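Local structure of Ispd/ispf bifunctional enzyme (Campylobacter jejuni, 1W55) at residues 145-159 and 168-182. The protein catalyses two steps of isoprenoid precursor synthesis, transferring the cytidylyl group of CTP to 2-C-methyl-D-erythritol 4-phosphate and, in a separate domain, cyclising the phosphorylated product with release of CMP. Sequence-based numbering, arbitrary orientation.
Sequences IQTPQISKTKLLKKA and DDSTAIAAMGGKIWF. With EDO (1,2-ethanediol), chain F.
Gln149 reaches from its strand to the start of helix 169-174 and grips it with both ends of its amide. Gln149 OE1 accepts from Asp169 N at 2.9 Å, while Gln149 NE2 gives a nearly straight bond (170°) to Asp168 OD2, 2.7 Å away. The acceptor lies in the amide plane, yet the amide and carboxylate planes are 51° apart, and the N-H meets OD2 on its anti side, tilted out of the carboxylate plane. The other oxygen, Asp168 OD1, caps the helix by accepting from Thr171 N and OG1. Gln149 NE2 is also hydrogen-bonded to Thr121 OG1 on strand 119-124; one buried amide thus ties a helix start to the sheet. In this GT-A-like cytidylyltransferase domain, strand 149-152 runs between strands 91-96 and 119-124, and helix 169-174 packs against it. Asp169 OD1 pairs with Arg76 of the CMP pocket, and OD2 accepts from a water shared with Ser151 OG.

Further along, helices 153-159 and 169-174 cross at 83°. Ile173 rests CD1 against the backbone of Leu156, 3.7 Å from Leu156 N, and the methyls Ala159 CB and Ala172 CB, 4.1 Å apart, let the backbones come close. Packing thins toward the exposed Met176, whose bent chain lays CE 3.4 Å from Lys158 O. Beside it, a water bridges Ala159 O and Ala172 O, and Gly177 closes the helix in a Schellman motif.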
loop_
_atom_site.group_PDB
_atom_site.type_symbol
_atom_site.label_atom_id
_atom_site.label_comp_id
_atom_site.label_asym_id
_atom_site.label_seq_id
_atom_site.Cartn_x
_atom_site.Cartn_y
_atom_site.Cartn_z
ATOM N N ILE A 145 31.085 7.876 14.376
ATOM C CA ILE A 145 30.977 9.179 13.750
ATOM C C ILE A 145 30.389 9.073 12.340
ATOM O O ILE A 145 30.630 8.110 11.606
ATOM C CB ILE A 145 32.350 9.914 13.732
ATOM C CG1 ILE A 145 32.975 9.980 15.135
ATOM C CG2 ILE A 145 32.204 11.299 13.152
ATOM C CD1 ILE A 145 32.173 10.797 16.178
ATOM N N GLN A 146 29.615 10.084 11.979
ATOM C CA GLN A 146 28.973 10.131 10.683
ATOM C C GLN A 146 29.330 11.458 10.025
ATOM O O GLN A 146 30.105 12.257 10.565
ATOM C CB GLN A 146 27.448 9.992 10.828
ATOM C CG GLN A 146 26.952 8.663 11.419
ATOM C CD GLN A 146 25.424 8.546 11.385
ATOM O OE1 GLN A 146 24.714 9.476 11.789
ATOM N NE2 GLN A 146 24.919 7.415 10.886
ATOM N N THR A 147 28.704 11.686 8.884
ATOM C CA THR A 147 28.926 12.820 8.001
ATOM C C THR A 147 27.459 13.194 7.621
ATOM O O THR A 147 26.593 12.317 7.753
ATOM C CB THR A 147 29.787 12.235 6.837
ATOM O OG1 THR A 147 31.147 12.698 6.907
ATOM C CG2 THR A 147 29.311 12.585 5.503
ATOM N N PRO A 148 27.112 14.425 7.198
ATOM C CA PRO A 148 28.010 15.567 6.958
ATOM C C PRO A 148 28.675 16.157 8.199
ATOM O O PRO A 148 28.180 16.010 9.318
ATOM C CB PRO A 148 27.085 16.638 6.347
ATOM C CG PRO A 148 25.783 15.946 6.014
ATOM C CD PRO A 148 25.704 14.764 6.925
ATOM N N GLN A 149 29.813 16.810 7.984
ATOM C CA GLN A 149 30.547 17.455 9.061
ATOM C C GLN A 149 30.811 18.885 8.603
ATOM O O GLN A 149 31.163 19.110 7.448
ATOM C CB GLN A 149 31.859 16.712 9.339
ATOM C CG GLN A 149 31.687 15.259 9.801
ATOM C CD GLN A 149 33.000 14.545 10.130
ATOM O OE1 GLN A 149 33.940 14.548 9.333
ATOM N NE2 GLN A 149 33.050 13.901 11.296
ATOM N N ILE A 150 30.603 19.854 9.490
ATOM C CA ILE A 150 30.882 21.247 9.160
ATOM C C ILE A 150 32.112 21.712 9.927
ATOM O O ILE A 150 32.212 21.508 11.146
ATOM C CB ILE A 150 29.680 22.172 9.495
ATOM C CG1 ILE A 150 28.403 21.685 8.831
ATOM C CG2 ILE A 150 29.959 23.600 9.044
ATOM C CD1 ILE A 150 27.142 22.329 9.413
ATOM N N SER A 151 33.027 22.360 9.213
ATOM C CA SER A 151 34.261 22.839 9.808
ATOM C C SER A 151 34.524 24.260 9.358
ATOM O O SER A 151 34.032 24.693 8.307
ATOM C CB SER A 151 35.443 21.954 9.389
ATOM O OG SER A 151 35.254 20.618 9.797
ATOM N N LYS A 152 35.306 24.979 10.156
ATOM C CA LYS A 152 35.875 26.244 9.709
ATOM C C LYS A 152 36.927 25.867 8.683
ATOM O O LYS A 152 37.829 25.059 8.956
ATOM C CB LYS A 152 36.498 27.034 10.867
ATOM C CG LYS A 152 35.523 27.373 12.004
ATOM C CD LYS A 152 35.433 28.885 12.247
ATOM C CE LYS A 152 34.710 29.222 13.564
ATOM N NZ LYS A 152 35.197 28.392 14.726
ATOM N N THR A 153 36.777 26.440 7.497
ATOM C CA THR A 153 37.607 26.127 6.344
ATOM C C THR A 153 39.100 26.272 6.622
ATOM O O THR A 153 39.888 25.364 6.321
ATOM C CB THR A 153 37.186 27.023 5.182
ATOM O OG1 THR A 153 35.781 26.847 4.958
ATOM C CG2 THR A 153 37.828 26.569 3.880
ATOM N N LYS A 154 39.478 27.400 7.219
ATOM C CA LYS A 154 40.888 27.695 7.469
ATOM C C LYS A 154 41.517 26.649 8.390
ATOM O O LYS A 154 42.643 26.219 8.153
ATOM C CB LYS A 154 41.067 29.117 8.025
ATOM C CG LYS A 154 40.610 30.222 7.052
ATOM C CD LYS A 154 40.826 31.625 7.632
ATOM C CE LYS A 154 39.514 32.246 8.121
ATOM N NZ LYS A 154 39.072 33.397 7.275
ATOM N N LEU A 155 40.775 26.226 9.411
ATOM C CA LEU A 155 41.264 25.228 10.364
ATOM C C LEU A 155 41.417 23.834 9.759
ATOM O O LEU A 155 42.372 23.117 10.085
ATOM C CB LEU A 155 40.365 25.157 11.603
ATOM C CG LEU A 155 40.496 26.335 12.584
ATOM C CD1 LEU A 155 39.592 26.130 13.776
ATOM C CD2 LEU A 155 41.947 26.572 13.045
ATOM N N LEU A 156 40.471 23.452 8.895
ATOM C CA LEU A 156 40.494 22.140 8.258
ATOM C C LEU A 156 41.645 22.073 7.261
ATOM O O LEU A 156 42.331 21.057 7.173
ATOM C CB LEU A 156 39.144 21.815 7.594
ATOM C CG LEU A 156 38.945 20.406 7.016
ATOM C CD1 LEU A 156 39.187 19.337 8.070
ATOM C CD2 LEU A 156 37.550 20.230 6.362
ATOM N N LYS A 157 41.863 23.167 6.534
ATOM C CA LYS A 157 43.048 23.307 5.683
ATOM C C LYS A 157 44.331 23.084 6.484
ATOM O O LYS A 157 45.169 22.252 6.106
ATOM C CB LYS A 157 43.080 24.676 5.002
ATOM C CG LYS A 157 42.054 24.827 3.890
ATOM C CD LYS A 157 42.368 26.003 2.993
ATOM C CE LYS A 157 41.123 26.467 2.258
ATOM N NZ LYS A 157 41.414 27.496 1.213
ATOM N N LYS A 158 44.465 23.797 7.601
ATOM C CA LYS A 158 45.639 23.662 8.468
ATOM C C LYS A 158 45.748 22.249 9.026
ATOM O O LYS A 158 46.837 21.681 9.077
ATOM C CB LYS A 158 45.598 24.674 9.622
ATOM C CG LYS A 158 46.797 25.619 9.670
ATOM C CD LYS A 158 46.590 26.731 10.699
ATOM C CE LYS A 158 46.498 28.105 10.029
ATOM N NZ LYS A 158 45.305 28.880 10.493
ATOM N N ALA A 159 44.609 21.689 9.434
ATOM C CA ALA A 159 44.551 20.329 9.967
ATOM C C ALA A 159 45.138 19.272 9.023
ATOM O O ALA A 159 45.619 18.248 9.493
ATOM C CB ALA A 159 43.114 19.964 10.343
ATOM N N ASP A 168 38.135 11.032 9.083
ATOM C CA ASP A 168 37.077 12.037 9.134
ATOM C C ASP A 168 37.677 13.405 9.456
ATOM O O ASP A 168 38.896 13.529 9.655
ATOM C CB ASP A 168 35.983 11.647 10.141
ATOM C CG ASP A 168 36.219 12.234 11.532
ATOM O OD1 ASP A 168 37.384 12.257 11.988
ATOM O OD2 ASP A 168 35.298 12.699 12.236
ATOM N N ASP A 169 36.816 14.418 9.509
ATOM C CA ASP A 169 37.254 15.782 9.730
ATOM C C ASP A 169 37.396 16.124 11.212
ATOM O O ASP A 169 38.217 16.967 11.566
ATOM C CB ASP A 169 36.314 16.759 9.024
ATOM C CG ASP A 169 36.187 16.475 7.524
ATOM O OD1 ASP A 169 36.893 15.578 7.008
ATOM O OD2 ASP A 169 35.397 17.088 6.782
ATOM N N SER A 170 36.616 15.458 12.068
ATOM C CA SER A 170 36.648 15.732 13.509
ATOM C C SER A 170 37.994 15.340 14.149
ATOM O O SER A 170 38.558 16.117 14.930
ATOM C CB SER A 170 35.458 15.088 14.240
ATOM O OG SER A 170 35.657 13.697 14.468
ATOM N N THR A 171 38.506 14.155 13.805
ATOM C CA THR A 171 39.830 13.734 14.271
ATOM C C THR A 171 40.931 14.634 13.722
ATOM O O THR A 171 41.921 14.876 14.402
ATOM C CB THR A 171 40.151 12.283 13.890
ATOM O OG1 THR A 171 39.967 12.096 12.472
ATOM C CG2 THR A 171 39.179 11.319 14.545
ATOM N N ALA A 172 40.762 15.119 12.489
ATOM C CA ALA A 172 41.744 16.023 11.895
ATOM C C ALA A 172 41.802 17.337 12.682
ATOM O O ALA A 172 42.872 17.764 13.098
ATOM C CB ALA A 172 41.435 16.275 10.417
ATOM N N ILE A 173 40.639 17.946 12.898
ATOM C CA ILE A 173 40.521 19.208 13.625
ATOM C C ILE A 173 40.944 19.062 15.092
ATOM O O ILE A 173 41.670 19.909 15.615
ATOM C CB ILE A 173 39.070 19.752 13.540
ATOM C CG1 ILE A 173 38.701 20.097 12.089
ATOM C CG2 ILE A 173 38.863 20.925 14.519
ATOM C CD1 ILE A 173 38.979 21.533 11.668
ATOM N N ALA A 174 40.486 17.990 15.737
ATOM C CA ALA A 174 40.817 17.713 17.133
ATOM C C ALA A 174 42.327 17.559 17.376
ATOM O O ALA A 174 42.833 18.031 18.400
ATOM C CB ALA A 174 40.064 16.487 17.637
ATOM N N ALA A 175 43.032 16.917 16.434
ATOM C CA ALA A 175 44.472 16.657 16.560
ATOM C C ALA A 175 45.336 17.930 16.551
ATOM O O ALA A 175 46.508 17.887 16.927
ATOM C CB ALA A 175 44.950 15.666 15.489
ATOM N N MET A 176 44.761 19.050 16.124
ATOM C CA MET A 176 45.443 20.335 16.211
ATOM C C MET A 176 44.864 21.209 17.324
ATOM O O MET A 176 45.049 22.429 17.326
ATOM C CB MET A 176 45.399 21.068 14.867
ATOM C CG MET A 176 46.403 20.532 13.871
ATOM S SD MET A 176 47.227 21.792 12.887
ATOM C CE MET A 176 48.350 20.722 11.942
ATOM N N GLY A 177 44.165 20.576 18.265
ATOM C CA GLY A 177 43.601 21.261 19.415
ATOM C C GLY A 177 42.244 21.923 19.224
ATOM O O GLY A 177 41.751 22.589 20.142
ATOM N N GLY A 178 41.638 21.747 18.049
ATOM C CA GLY A 178 40.315 22.281 17.768
ATOM C C GLY A 178 39.212 21.588 18.550
ATOM O O GLY A 178 39.356 20.437 18.966
ATOM N N LYS A 179 38.105 22.295 18.751
ATOM C CA LYS A 179 36.966 21.776 19.516
ATOM C C LYS A 179 35.896 21.179 18.605
ATOM O O LYS A 179 35.603 21.720 17.537
ATOM C CB LYS A 179 36.341 22.878 20.393
ATOM C CG LYS A 179 37.356 23.683 21.221
ATOM C CD LYS A 179 37.390 23.241 22.689
ATOM C CE LYS A 179 38.802 23.315 23.268
ATOM N NZ LYS A 179 39.506 22.004 23.150
ATOM N N ILE A 180 35.318 20.069 19.052
ATOM C CA ILE A 180 34.274 19.362 18.327
ATOM C C ILE A 180 32.940 19.450 19.060
ATOM O O ILE A 180 32.881 19.256 20.272
ATOM C CB ILE A 180 34.658 17.865 18.150
ATOM C CG1 ILE A 180 36.151 17.704 17.798
ATOM C CG2 ILE A 180 33.719 17.169 17.120
ATOM C CD1 ILE A 180 36.559 18.302 16.472
ATOM N N TRP A 181 31.876 19.741 18.320
ATOM C CA TRP A 181 30.519 19.633 18.840
ATOM C C TRP A 181 29.843 18.388 18.234
ATOM O O TRP A 181 29.757 18.249 17.005
ATOM C CB TRP A 181 29.710 20.906 18.544
ATOM C CG TRP A 181 28.378 20.934 19.243
ATOM C CD1 TRP A 181 27.161 20.637 18.699
ATOM C CD2 TRP A 181 28.131 21.251 20.618
ATOM N NE1 TRP A 181 26.171 20.755 19.645
ATOM C CE2 TRP A 181 26.737 21.131 20.835
ATOM C CE3 TRP A 181 28.947 21.632 21.696
ATOM C CZ2 TRP A 181 26.140 21.378 22.084
ATOM C CZ3 TRP A 181 28.353 21.878 22.940
ATOM C CH2 TRP A 181 26.963 21.748 23.119
ATOM N N PHE A 182 29.398 17.483 19.103
ATOM C CA PHE A 182 28.724 16.262 18.674
ATOM C C PHE A 182 27.205 16.426 18.680
ATOM O O PHE A 182 26.614 16.868 19.664
ATOM C CB PHE A 182 29.143 15.067 19.534
ATOM C CG PHE A 182 30.615 14.765 19.468
ATOM C CD1 PHE A 182 31.486 15.258 20.444
ATOM C CD2 PHE A 182 31.141 14.006 18.420
ATOM C CE1 PHE A 182 32.857 14.995 20.385
ATOM C CE2 PHE A 182 32.509 13.738 18.354
ATOM C CZ PHE A 182 33.369 14.235 19.348
HETATM C C1 EDO F . 33.771 9.297 7.921
HETATM O O1 EDO F . 33.176 8.284 7.124
HETATM C C2 EDO F . 33.044 9.397 9.244
HETATM O O2 EDO F . 32.931 8.108 9.803
HETATM O O HOH W 1 33.617 14.822 6.673
HETATM O O HOH W 2 34.150 19.379 7.859
HETATM O O HOH W 3 45.513 17.723 12.330
#